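Long-range contact in Kcn28 (PDB 6J32), which belongs to the GT-B clan of glycosyltransferase-like proteins, with two domains that are each built around a parallel beta-sheet flanked by helices: residues P104-Y109 with D391-Q396. Residues are numbered along the deposited sequence; the frame is centred on the assembly and turned at random.
Sequences PDVFLY and DLIERQ
L108 and I393 meet tip to tip where the last helix of the chain, 385-394, packs on strand 106-110. The I393 side chain can be followed outward from the helix. Its CB directs two branches at the strand. CG2, anti to the backbone N, is the shorter and lies 4.0 Å from L108 CD2, with V106 CG1 more distant at 4.4 Å. The longer branch leaves beside the backbone N (chi1 -70°) and runs on nearly extended: CG1 passes 3.8 Å from L108 CD2, and the terminal CD1 reaches L108 CD1 at 3.7 Å while also touching CD2. The fork of L108 thus receives the isoleucine on both methyls. Leucine suits this place because its branch point sits one carbon further out than that of valine, and the helix is reached by its tip. V106, two residues back on the same sheet face, needs less length: its CG2 stands 4.2 Å from Q396 CB. Past CB, Q396 turns away from the strand, so its aliphatic root packs here while the side chain also touches P126 and I128. D105 lies at the margin, its carboxylate turned aside to accept a hydrogen bond from the backbone N of H9. F107 and Y109, alternating with V106 and L108, point to the opposite face of the sheet, where both touch helix 115-122. On the helix, D391 and E394 form salt bridges with R34, leaving the apolar I393 to meet the sheet. The C-terminal helix is thereby laid on the N-terminal sheet, the return crossing familiar in GT-B proteins. No hydrogen bond joins the two segments; their union rests on dispersion and the hydrophobic effect, which reward close fit more than exact direction.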
loop_
_atom_site.group_PDB
_atom_site.type_symbol
_atom_site.label_atom_id
_atom_site.label_comp_id
_atom_site.label_asym_id
_atom_site.label_seq_id
_atom_site.Cartn_x
_atom_site.Cartn_y
_atom_site.Cartn_z
ATOM N N PRO B 104 -16.154 10.968 20.919
ATOM C CA PRO B 104 -16.354 9.882 21.876
ATOM C C PRO B 104 -16.449 10.399 23.304
ATOM O O PRO B 104 -16.105 11.541 23.612
ATOM C CB PRO B 104 -15.088 9.035 21.688
ATOM C CG PRO B 104 -14.035 10.069 21.407
ATOM C CD PRO B 104 -14.726 11.164 20.609
ATOM N N ASP B 105 -16.933 9.521 24.181
ATOM C CA ASP B 105 -16.980 9.854 25.598
ATOM C C ASP B 105 -15.593 9.811 26.225
ATOM O O ASP B 105 -15.305 10.583 27.147
ATOM C CB ASP B 105 -17.939 8.911 26.320
ATOM C CG ASP B 105 -19.350 8.993 25.770
ATOM O OD1 ASP B 105 -19.928 10.102 25.782
ATOM O OD2 ASP B 105 -19.873 7.954 25.308
ATOM N N VAL B 106 -14.723 8.925 25.737
ATOM C CA VAL B 106 -13.363 8.799 26.251
ATOM C C VAL B 106 -12.456 8.368 25.105
ATOM O O VAL B 106 -12.881 7.678 24.175
ATOM C CB VAL B 106 -13.301 7.806 27.442
ATOM C CG1 VAL B 106 -13.768 6.420 27.015
ATOM C CG2 VAL B 106 -11.898 7.752 28.048
ATOM N N PHE B 107 -11.203 8.804 25.162
ATOM C CA PHE B 107 -10.190 8.429 24.184
ATOM C C PHE B 107 -9.209 7.462 24.836
ATOM O O PHE B 107 -8.584 7.798 25.849
ATOM C CB PHE B 107 -9.446 9.655 23.653
ATOM C CG PHE B 107 -9.950 10.154 22.326
ATOM C CD1 PHE B 107 -9.795 9.392 21.180
ATOM C CD2 PHE B 107 -10.535 11.404 22.217
ATOM C CE1 PHE B 107 -10.245 9.853 19.956
ATOM C CE2 PHE B 107 -10.985 11.873 20.993
ATOM C CZ PHE B 107 -10.838 11.097 19.864
ATOM N N LEU B 108 -9.080 6.271 24.261
ATOM C CA LEU B 108 -8.031 5.327 24.618
ATOM C C LEU B 108 -6.960 5.394 23.541
ATOM O O LEU B 108 -7.274 5.331 22.347
ATOM C CB LEU B 108 -8.573 3.903 24.714
ATOM C CG LEU B 108 -9.747 3.573 25.635
ATOM C CD1 LEU B 108 -10.017 2.082 25.569
ATOM C CD2 LEU B 108 -9.453 3.996 27.061
ATOM N N TYR B 109 -5.698 5.498 23.952
ATOM C CA TYR B 109 -4.633 5.650 22.976
ATOM C C TYR B 109 -3.383 4.905 23.411
ATOM O O TYR B 109 -2.982 4.964 24.575
ATOM C CB TYR B 109 -4.308 7.137 22.731
ATOM C CG TYR B 109 -3.754 7.893 23.925
ATOM C CD1 TYR B 109 -4.599 8.460 24.871
ATOM C CD2 TYR B 109 -2.386 8.057 24.094
ATOM C CE1 TYR B 109 -4.096 9.158 25.953
ATOM C CE2 TYR B 109 -1.875 8.750 25.171
ATOM C CZ TYR B 109 -2.733 9.299 26.100
ATOM O OH TYR B 109 -2.220 9.990 27.179
ATOM N N ASP B 391 -13.206 -2.034 33.717
ATOM C CA ASP B 391 -13.908 -1.319 34.781
ATOM C C ASP B 391 -13.342 0.080 34.975
ATOM O O ASP B 391 -14.090 1.038 35.198
ATOM C CB ASP B 391 -13.828 -2.097 36.096
ATOM C CG ASP B 391 -14.625 -3.385 36.067
ATOM O OD1 ASP B 391 -14.874 -3.923 34.968
ATOM O OD2 ASP B 391 -15.016 -3.855 37.153
ATOM N N LEU B 392 -12.020 0.220 34.892
ATOM C CA LEU B 392 -11.413 1.534 35.066
ATOM C C LEU B 392 -11.773 2.472 33.922
ATOM O O LEU B 392 -11.943 3.679 34.133
ATOM C CB LEU B 392 -9.898 1.394 35.206
ATOM C CG LEU B 392 -9.473 0.849 36.568
ATOM C CD1 LEU B 392 -7.986 0.548 36.599
ATOM C CD2 LEU B 392 -9.838 1.853 37.650
ATOM N N ILE B 393 -11.888 1.939 32.702
ATOM C CA ILE B 393 -12.274 2.769 31.565
ATOM C C ILE B 393 -13.732 3.196 31.686
ATOM O O ILE B 393 -14.071 4.368 31.471
ATOM C CB ILE B 393 -12.008 2.016 30.248
ATOM C CG1 ILE B 393 -10.507 1.877 30.000
ATOM C CG2 ILE B 393 -12.664 2.732 29.076
ATOM C CD1 ILE B 393 -10.165 0.794 28.994
ATOM N N GLU B 394 -14.615 2.266 32.054
ATOM C CA GLU B 394 -16.029 2.591 32.222
ATOM C C GLU B 394 -16.264 3.638 33.302
ATOM O O GLU B 394 -17.322 4.277 33.312
ATOM C CB GLU B 394 -16.824 1.326 32.538
ATOM C CG GLU B 394 -17.010 0.417 31.334
ATOM C CD GLU B 394 -17.915 -0.752 31.626
ATOM O OE1 GLU B 394 -17.917 -1.229 32.779
ATOM O OE2 GLU B 394 -18.626 -1.195 30.700
ATOM N N ARG B 395 -15.316 3.817 34.221
ATOM C CA ARG B 395 -15.463 4.852 35.236
ATOM C C ARG B 395 -15.473 6.243 34.616
ATOM O O ARG B 395 -16.088 7.163 35.167
ATOM C CB ARG B 395 -14.336 4.737 36.263
ATOM C CG ARG B 395 -14.722 5.193 37.654
ATOM C CD ARG B 395 -15.633 4.174 38.321
ATOM N NE ARG B 395 -16.405 4.770 39.406
ATOM C CZ ARG B 395 -17.663 5.184 39.289
ATOM N NH1 ARG B 395 -18.299 5.066 38.130
ATOM N NH2 ARG B 395 -18.285 5.717 40.331
ATOM N N GLN B 396 -14.813 6.416 33.473
ATOM C CA GLN B 396 -14.735 7.706 32.802
ATOM C C GLN B 396 -15.927 7.987 31.900
ATOM O O GLN B 396 -15.959 9.033 31.243
ATOM C CB GLN B 396 -13.444 7.790 31.986
ATOM C CG GLN B 396 -12.192 7.664 32.831
ATOM C CD GLN B 396 -12.015 8.818 33.793
ATOM O OE1 GLN B 396 -12.508 9.925 33.556
ATOM N NE2 GLN B 396 -11.317 8.564 34.896
#